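Local coordinates for protein alkaline serine protease (Pseudoalteromonas sp., PDB 1Y9Z) that probably cleaves peptide bonds in proteins as a cold-adapted, subtilisin-like serine endopeptidase of an Antarctic bacterium, at residues R215-T220 with N229-H234; L16-A21 with G84-Q89; C260-T265 with C277-V282. One frame throughout, in Å; residues are numbered along the deposited sequence.

Contact 1. Residues R215-T220 with N229-H234; sequences RLADIT and NGVVPH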
loop_
_atom_site.group_PDB
_atom_site.type_symbol
_atom_site.label_atom_id
_atom_site.label_comp_id
_atom_site.label_asym_id
_atom_site.label_seq_id
_atom_site.Cartn_x
_atom_site.Cartn_y
_atom_site.Cartn_z
ATOM N N ARG A 215 8.771 9.799 -4.145
ATOM C CA ARG A 215 9.251 10.685 -3.105
ATOM C C ARG A 215 9.606 9.836 -1.893
ATOM O O ARG A 215 8.918 8.860 -1.590
ATOM C CB ARG A 215 8.150 11.677 -2.744
ATOM C CG ARG A 215 8.616 12.837 -1.919
ATOM C CD ARG A 215 7.441 13.691 -1.511
ATOM N NE ARG A 215 7.895 14.815 -0.710
ATOM C CZ ARG A 215 7.162 15.405 0.224
ATOM N NH1 ARG A 215 7.665 16.423 0.907
ATOM N NH2 ARG A 215 5.932 14.972 0.473
ATOM N N LEU A 216 10.686 10.198 -1.210
ATOM C CA LEU A 216 11.114 9.456 -0.036
ATOM C C LEU A 216 11.537 10.404 1.071
ATOM O O LEU A 216 11.648 11.609 0.861
ATOM C CB LEU A 216 12.274 8.522 -0.392
ATOM C CG LEU A 216 11.950 7.397 -1.379
ATOM C CD1 LEU A 216 13.228 6.670 -1.775
ATOM C CD2 LEU A 216 10.954 6.434 -0.747
ATOM N N ALA A 217 11.759 9.843 2.252
ATOM C CA ALA A 217 12.183 10.621 3.405
ATOM C C ALA A 217 13.232 9.827 4.168
ATOM O O ALA A 217 13.388 8.622 3.959
ATOM C CB ALA A 217 10.988 10.921 4.303
ATOM N N ASP A 218 13.953 10.502 5.056
ATOM C CA ASP A 218 14.982 9.838 5.835
ATOM C C ASP A 218 15.274 10.627 7.104
ATOM O O ASP A 218 15.008 11.830 7.180
ATOM C CB ASP A 218 16.262 9.711 4.999
ATOM C CG ASP A 218 17.182 8.607 5.489
ATOM O OD1 ASP A 218 16.874 7.970 6.520
ATOM O OD2 ASP A 218 18.221 8.372 4.835
ATOM N N ILE A 219 15.796 9.922 8.101
ATOM C CA ILE A 219 16.189 10.509 9.378
ATOM C C ILE A 219 17.532 9.869 9.676
ATOM O O ILE A 219 17.636 8.645 9.721
ATOM C CB ILE A 219 15.227 10.139 10.525
ATOM C CG1 ILE A 219 13.839 10.720 10.263
ATOM C CG2 ILE A 219 15.779 10.670 11.849
ATOM C CD1 ILE A 219 12.796 10.271 11.277
ATOM N N THR A 220 18.556 10.691 9.868
ATOM C CA THR A 220 19.886 10.176 10.145
ATOM C C THR A 220 20.461 10.734 11.438
ATOM O O THR A 220 20.395 11.936 11.694
ATOM C CB THR A 220 20.860 10.504 8.994
ATOM O OG1 THR A 220 20.360 9.945 7.772
ATOM C CG2 THR A 220 22.238 9.926 9.280
ATOM N N ASN A 229 12.912 1.758 9.193
ATOM C CA ASN A 229 11.911 1.785 10.257
ATOM C C ASN A 229 10.609 2.319 9.678
ATOM O O ASN A 229 9.524 2.059 10.202
ATOM C CB ASN A 229 12.354 2.702 11.399
ATOM C CG ASN A 229 13.503 2.130 12.199
ATOM O OD1 ASN A 229 14.597 1.925 11.680
ATOM N ND2 ASN A 229 13.257 1.870 13.478
ATOM N N GLY A 230 10.735 3.069 8.591
ATOM C CA GLY A 230 9.578 3.660 7.952
ATOM C C GLY A 230 9.524 5.145 8.242
ATOM O O GLY A 230 9.149 5.556 9.337
ATOM N N VAL A 231 9.923 5.953 7.266
ATOM C CA VAL A 231 9.907 7.406 7.406
ATOM C C VAL A 231 9.110 7.949 6.229
ATOM O O VAL A 231 9.525 7.837 5.078
ATOM C CB VAL A 231 11.331 7.998 7.378
ATOM C CG1 VAL A 231 11.275 9.499 7.612
ATOM C CG2 VAL A 231 12.193 7.325 8.437
ATOM N N VAL A 232 7.957 8.534 6.523
ATOM C CA VAL A 232 7.087 9.047 5.478
ATOM C C VAL A 232 7.170 10.554 5.282
ATOM O O VAL A 232 6.993 11.319 6.228
ATOM C CB VAL A 232 5.619 8.680 5.781
ATOM C CG1 VAL A 232 4.707 9.196 4.682
ATOM C CG2 VAL A 232 5.484 7.177 5.934
ATOM N N PRO A 233 7.457 11.002 4.048
ATOM C CA PRO A 233 7.536 12.444 3.807
ATOM C C PRO A 233 6.114 13.000 3.894
ATOM O O PRO A 233 5.191 12.441 3.302
ATOM C CB PRO A 233 8.125 12.526 2.399
ATOM C CG PRO A 233 7.592 11.296 1.740
ATOM C CD PRO A 233 7.733 10.238 2.817
ATOM N N HIS A 234 5.929 14.085 4.640
ATOM C CA HIS A 234 4.592 14.652 4.792
ATOM C C HIS A 234 3.906 14.996 3.482
ATOM O O HIS A 234 4.428 15.769 2.675
ATOM C CB HIS A 234 4.617 15.908 5.667
ATOM C CG HIS A 234 4.322 15.651 7.112
ATOM N ND1 HIS A 234 3.508 14.625 7.539
ATOM C CD2 HIS A 234 4.688 16.327 8.226
ATOM C CE1 HIS A 234 3.387 14.679 8.853
ATOM N NE2 HIS A 234 4.093 15.704 9.295
HETATM O O HOH W 1 6.271 17.959 2.684
HETATM O O HOH W 2 11.277 7.060 3.251
#
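Ala217, in the middle of strand 214-221, rests on Pro233 of the neighbouring segment, their CA atoms 5.0 Å apart. The touching parts run 122° from each other end to end, and no direct backbone hydrogen bond joins the two segments. A water takes over that role: it accepts from Ala217 N and donates to Val231 O at 2.6 Å.

Alternate residues of 215-220 supply the side chains, Arg215, Ala217 and Ile219. Ala217 CB sits between two apolar groups, 3.6 Å from Val231 CG1 and 3.6 Å from Pro233 CD. Val231 turns CG1 away from its own N (chi1 -177°), which sets that methyl against Ala217 CB and Ile219 CG1. Arg215 is stretched out from CG to NE and passes along the proline ring, bringing Pro233 CB 3.7 Å from Arg215 CZ, over the centre of one guanidinium face. At the edge of that plane, Arg215 NH2 donates to His234 O at 2.8 Å (N-H...O 164°), reaching the carbonyl from above its plane. A second water accepts from Arg215 NH1 and donates to the same oxygen, and Arg215 NE is hydrogen-bonded to Asn250 OD1.

Two partners thus grip His234 O, and the guanidinium is fixed in rotation by its edge bonds. The example illustrates how an arginine can join a strand of the inserted beta-barrel domain to the carbonyl of His234, a buried residue, while the proline packs on its flat face.

Contact 2. Residues L16-A21 with G84-Q89; sequences LSDSQA and GVMPNQ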
loop_
_atom_site.group_PDB
_atom_site.type_symbol
_atom_site.label_atom_id
_atom_site.label_comp_id
_atom_site.label_asym_id
_atom_site.label_seq_id
_atom_site.Cartn_x
_atom_site.Cartn_y
_atom_site.Cartn_z
ATOM N N LEU A 16 8.480 -17.705 3.231
ATOM C CA LEU A 16 8.213 -18.741 2.238
ATOM C C LEU A 16 9.120 -18.499 1.036
ATOM O O LEU A 16 9.888 -17.539 1.018
ATOM C CB LEU A 16 6.746 -18.701 1.799
ATOM C CG LEU A 16 5.694 -19.031 2.861
ATOM C CD1 LEU A 16 4.306 -18.957 2.238
ATOM C CD2 LEU A 16 5.951 -20.421 3.429
ATOM N N SER A 17 9.031 -19.372 0.037
ATOM C CA SER A 17 9.845 -19.244 -1.167
ATOM C C SER A 17 8.982 -19.321 -2.417
ATOM O O SER A 17 8.114 -20.186 -2.523
ATOM C CB SER A 17 10.895 -20.354 -1.218
ATOM O OG SER A 17 11.527 -20.387 -2.487
ATOM N N ASP A 18 9.229 -18.421 -3.365
ATOM C CA ASP A 18 8.467 -18.397 -4.608
ATOM C C ASP A 18 9.123 -19.238 -5.700
ATOM O O ASP A 18 8.852 -19.046 -6.881
ATOM C CB ASP A 18 8.299 -16.953 -5.104
ATOM C CG ASP A 18 9.612 -16.323 -5.550
ATOM O OD1 ASP A 18 10.666 -16.987 -5.463
ATOM O OD2 ASP A 18 9.589 -15.153 -5.993
ATOM N N SER A 19 9.973 -20.182 -5.307
ATOM C CA SER A 19 10.673 -21.018 -6.278
ATOM C C SER A 19 9.759 -21.752 -7.253
ATOM O O SER A 19 10.167 -22.049 -8.373
ATOM C CB SER A 19 11.572 -22.036 -5.565
ATOM O OG SER A 19 10.809 -23.034 -4.913
ATOM N N GLN A 20 8.529 -22.040 -6.841
ATOM C CA GLN A 20 7.600 -22.756 -7.713
ATOM C C GLN A 20 6.522 -21.861 -8.320
ATOM O O GLN A 20 5.612 -22.350 -8.993
ATOM C CB GLN A 20 6.930 -23.897 -6.943
ATOM C CG GLN A 20 7.908 -24.890 -6.327
ATOM C CD GLN A 20 8.891 -25.449 -7.340
ATOM O OE1 GLN A 20 8.496 -26.037 -8.348
ATOM N NE2 GLN A 20 10.179 -25.266 -7.077
ATOM N N ALA A 21 6.631 -20.555 -8.097
ATOM C CA ALA A 21 5.639 -19.612 -8.612
ATOM C C ALA A 21 5.559 -19.582 -10.135
ATOM O O ALA A 21 4.649 -18.972 -10.701
ATOM C CB ALA A 21 5.917 -18.216 -8.071
ATOM N N GLY A 84 8.963 -7.486 -3.358
ATOM C CA GLY A 84 7.543 -7.789 -3.362
ATOM C C GLY A 84 7.288 -9.164 -2.766
ATOM O O GLY A 84 8.219 -9.834 -2.310
ATOM N N VAL A 85 6.031 -9.597 -2.776
ATOM C CA VAL A 85 5.674 -10.895 -2.217
ATOM C C VAL A 85 6.465 -12.031 -2.865
ATOM O O VAL A 85 6.916 -12.950 -2.178
ATOM C CB VAL A 85 4.159 -11.170 -2.368
ATOM C CG1 VAL A 85 3.822 -12.546 -1.813
ATOM C CG2 VAL A 85 3.364 -10.102 -1.631
ATOM N N MET A 86 6.621 -11.964 -4.186
ATOM C CA MET A 86 7.374 -12.961 -4.956
ATOM C C MET A 86 8.446 -12.150 -5.682
ATOM O O MET A 86 8.256 -11.720 -6.820
ATOM C CB MET A 86 6.447 -13.659 -5.951
ATOM C CG MET A 86 5.273 -14.365 -5.273
ATOM S SD MET A 86 4.077 -15.087 -6.411
ATOM C CE MET A 86 3.172 -13.613 -6.906
ATOM N N PRO A 87 9.600 -11.949 -5.028
ATOM C CA PRO A 87 10.724 -11.173 -5.556
ATOM C C PRO A 87 11.849 -11.871 -6.313
ATOM O O PRO A 87 12.784 -11.203 -6.756
ATOM C CB PRO A 87 11.261 -10.522 -4.300
ATOM C CG PRO A 87 11.232 -11.702 -3.347
ATOM C CD PRO A 87 9.881 -12.374 -3.643
ATOM N N ASN A 88 11.776 -13.186 -6.480
ATOM C CA ASN A 88 12.874 -13.886 -7.133
ATOM C C ASN A 88 12.777 -14.199 -8.620
ATOM O O ASN A 88 13.422 -15.134 -9.103
ATOM C CB ASN A 88 13.193 -15.156 -6.344
ATOM C CG ASN A 88 13.477 -14.868 -4.881
ATOM O OD1 ASN A 88 12.663 -15.162 -4.007
ATOM N ND2 ASN A 88 14.632 -14.270 -4.610
ATOM N N GLN A 89 11.982 -13.423 -9.349
ATOM C CA GLN A 89 11.855 -13.599 -10.793
ATOM C C GLN A 89 11.388 -14.993 -11.221
ATOM O O GLN A 89 11.927 -15.585 -12.160
ATOM C CB GLN A 89 13.200 -13.261 -11.448
ATOM C CG GLN A 89 13.616 -11.808 -11.245
ATOM C CD GLN A 89 15.088 -11.565 -11.510
ATOM O OE1 GLN A 89 15.932 -11.761 -10.635
ATOM N NE2 GLN A 89 15.404 -11.140 -12.725
HETATM O O HOH W 3 8.785 -14.368 -8.511
#
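Asp18 and Asn88 supply the polar link between two irregular loops, 16-21 and 84-89, which precede strands 25-30 and 92-100, parallel neighbours in the sheet of the alpha/beta domain. Asn88 N donates to Asp18 OD2 at 3.0 Å (N-H...O 160°), and the oxygen receives it on its syn lone pair. The torsion of Asp18 (chi1 68°) sets CG between its own backbone N and carbonyl carbon, and from there the carboxylate reaches the backbone at Met86 to Asn88. A water lies 2.8 Å from Asp18 OD2, probably donating to it. The carboxylate and the side-chain amide of Asn88 stand nearly perpendicular, their planes 81° apart.

Within the first loop, a type I beta turn is closed by Ala21 N donating to Asp18 O at 2.9 Å. Asp18 and Ala21, the two ends of the turn, both face the second loop.

Apolar contacts lie beside the polar ones. Met86 CB is 3.9 Å from Asp18 CB, and the extended chi2 of the methionine carries Met86 SD to 4.0 Å from Ala21 CB. Ala91, further along the same loop, touches both Ala21 and Met86, and Leu381 of helix 368-385 packs against Asp18.

In general terms, this is a buried aspartate holding a loop through a main-chain N-H rather than a side chain. That N-H, probably with the water, would tend to stabilise the carboxylate's charge in its otherwise enclosed setting.

Contact 3. Residues C260-T265 with C277-V282; sequences CTVNGT and CLVERV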
loop_
_atom_site.group_PDB
_atom_site.type_symbol
_atom_site.label_atom_id
_atom_site.label_comp_id
_atom_site.label_asym_id
_atom_site.label_seq_id
_atom_site.Cartn_x
_atom_site.Cartn_y
_atom_site.Cartn_z
ATOM N N CYS A 260 8.946 18.453 21.504
ATOM C CA CYS A 260 7.928 19.369 21.986
ATOM C C CYS A 260 6.970 18.524 22.816
ATOM O O CYS A 260 6.135 17.803 22.268
ATOM C CB CYS A 260 7.174 20.002 20.818
ATOM S SG CYS A 260 5.952 21.244 21.344
ATOM N N THR A 261 7.106 18.603 24.136
ATOM C CA THR A 261 6.261 17.830 25.037
ATOM C C THR A 261 4.785 18.170 24.872
ATOM O O THR A 261 4.412 19.339 24.780
ATOM C CB THR A 261 6.665 18.058 26.508
ATOM O OG1 THR A 261 8.021 17.633 26.702
ATOM C CG2 THR A 261 5.756 17.269 27.441
ATOM N N VAL A 262 3.952 17.136 24.833
ATOM C CA VAL A 262 2.515 17.315 24.687
ATOM C C VAL A 262 1.832 17.135 26.037
ATOM O O VAL A 262 1.953 16.087 26.672
ATOM C CB VAL A 262 1.922 16.298 23.688
ATOM C CG1 VAL A 262 0.415 16.483 23.586
ATOM C CG2 VAL A 262 2.572 16.472 22.325
ATOM N N ASN A 263 1.124 18.170 26.473
ATOM C CA ASN A 263 0.414 18.137 27.745
ATOM C C ASN A 263 -1.056 18.444 27.492
ATOM O O ASN A 263 -1.439 19.605 27.348
ATOM C CB ASN A 263 1.007 19.170 28.704
ATOM C CG ASN A 263 2.470 18.914 29.006
ATOM O OD1 ASN A 263 2.829 17.877 29.568
ATOM N ND2 ASN A 263 3.326 19.857 28.631
ATOM N N GLY A 264 -1.873 17.398 27.436
ATOM C CA GLY A 264 -3.288 17.586 27.180
ATOM C C GLY A 264 -3.502 17.928 25.720
ATOM O O GLY A 264 -3.474 17.049 24.858
ATOM N N THR A 265 -3.712 19.210 25.439
ATOM C CA THR A 265 -3.917 19.674 24.073
ATOM C C THR A 265 -2.931 20.796 23.766
ATOM O O THR A 265 -2.901 21.329 22.657
ATOM C CB THR A 265 -5.347 20.210 23.869
ATOM O OG1 THR A 265 -5.557 21.346 24.718
ATOM C CG2 THR A 265 -6.371 19.136 24.204
ATOM N N CYS A 277 12.724 19.188 15.484
ATOM C CA CYS A 277 11.635 19.051 16.436
ATOM C C CYS A 277 10.847 17.752 16.359
ATOM O O CYS A 277 10.181 17.468 15.362
ATOM C CB CYS A 277 10.709 20.245 16.249
ATOM S SG CYS A 277 9.365 20.514 17.443
ATOM N N LEU A 278 10.938 16.970 17.429
ATOM C CA LEU A 278 10.223 15.704 17.545
ATOM C C LEU A 278 8.927 16.014 18.283
ATOM O O LEU A 278 8.938 16.703 19.304
ATOM C CB LEU A 278 11.049 14.701 18.354
ATOM C CG LEU A 278 10.451 13.310 18.593
ATOM C CD1 LEU A 278 10.366 12.550 17.275
ATOM C CD2 LEU A 278 11.318 12.551 19.584
ATOM N N VAL A 279 7.806 15.520 17.771
ATOM C CA VAL A 279 6.526 15.780 18.415
ATOM C C VAL A 279 5.521 14.656 18.206
ATOM O O VAL A 279 5.412 14.089 17.116
ATOM C CB VAL A 279 5.907 17.104 17.907
ATOM C CG1 VAL A 279 5.654 17.027 16.408
ATOM C CG2 VAL A 279 4.617 17.399 18.658
ATOM N N GLU A 280 4.794 14.329 19.268
ATOM C CA GLU A 280 3.786 13.287 19.200
ATOM C C GLU A 280 2.576 13.853 18.473
ATOM O O GLU A 280 2.202 15.010 18.675
ATOM C CB GLU A 280 3.383 12.841 20.608
ATOM C CG GLU A 280 2.348 11.727 20.633
ATOM C CD GLU A 280 1.896 11.390 22.040
ATOM O OE1 GLU A 280 1.337 12.282 22.708
ATOM O OE2 GLU A 280 2.102 10.238 22.475
ATOM N N ARG A 281 1.973 13.040 17.617
ATOM C CA ARG A 281 0.799 13.463 16.869
ATOM C C ARG A 281 -0.395 13.653 17.802
ATOM O O ARG A 281 -0.681 12.797 18.639
ATOM C CB ARG A 281 0.458 12.419 15.798
ATOM C CG ARG A 281 -0.851 12.677 15.067
ATOM C CD ARG A 281 -1.100 11.637 13.982
ATOM N NE ARG A 281 -0.103 11.723 12.918
ATOM C CZ ARG A 281 0.749 10.754 12.598
ATOM N NH1 ARG A 281 0.741 9.600 13.251
ATOM N NH2 ARG A 281 1.625 10.948 11.621
ATOM N N VAL A 282 -1.075 14.787 17.664
ATOM C CA VAL A 282 -2.255 15.077 18.472
ATOM C C VAL A 282 -3.464 14.903 17.565
ATOM O O VAL A 282 -3.649 15.659 16.611
ATOM C CB VAL A 282 -2.237 16.520 19.021
ATOM C CG1 VAL A 282 -3.532 16.807 19.772
ATOM C CG2 VAL A 282 -1.046 16.707 19.945
HETATM O O HOH W 4 5.815 14.939 21.955
#
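Val262 points its two methyls apart: chi1 of 178° carries CG1 to the side opposite its own N and leaves CG2 beside that N, and each finds a different partner. Val262 CG1 meets Val282 CG2 at 3.9 Å, whereas Val262 CG2 lies 4.1 Å from Glu280 CB and close to Glu280 O. Val279 turns its CG2 toward the other strand, 4.2 Å from Cys260 CB. That same CB also touches Cys277 SG, yet the two cysteines belong to separate disulfides, Cys260 with Cys269 and Cys277 with Cys298.

Strands 260-263 and 277-280 run nearly parallel, 19° apart. Cys260 N donates to Leu278 O at 2.8 Å, nearly along the C=O axis. Beyond this bond the backbones spread, and a water bridges them, donating to Cys260 O and accepting from Glu280 N, each at 2.9 Å.

Glu280 sends OE2 to a salt bridge with Arg338. Phe267 of strand 266-268 covers Cys260, Val279 and Val282. The contact thus joins the hairpin of strands 252-263 and 266-268 to the parallel strands 275-280 and 305-309, with helix 291-300 against Val279 and tied to Cys277 by its Cys298.

How the contacts relate
From the N terminus, contact 2 comes first: 62 residues lead from its first loop, ahead of strand 25-30, to its second, ahead of strand 92-100, so it closes a long excursion within the subtilisin-like alpha/beta domain. Contact 1 then closes a short excursion of eight residues, joining strands 214-221 and 232-240, and contact 3 one of eleven, joining strands 252-263 and 275-280. All three follow in series, with none nested or crossed. Contacts 1 and 3 reach the same mixed sheet of the inserted barrel, their centres about 19 Å apart. Contacts 2 and 3 lie on opposite sides of the chain's centre, about 42 Å between centres.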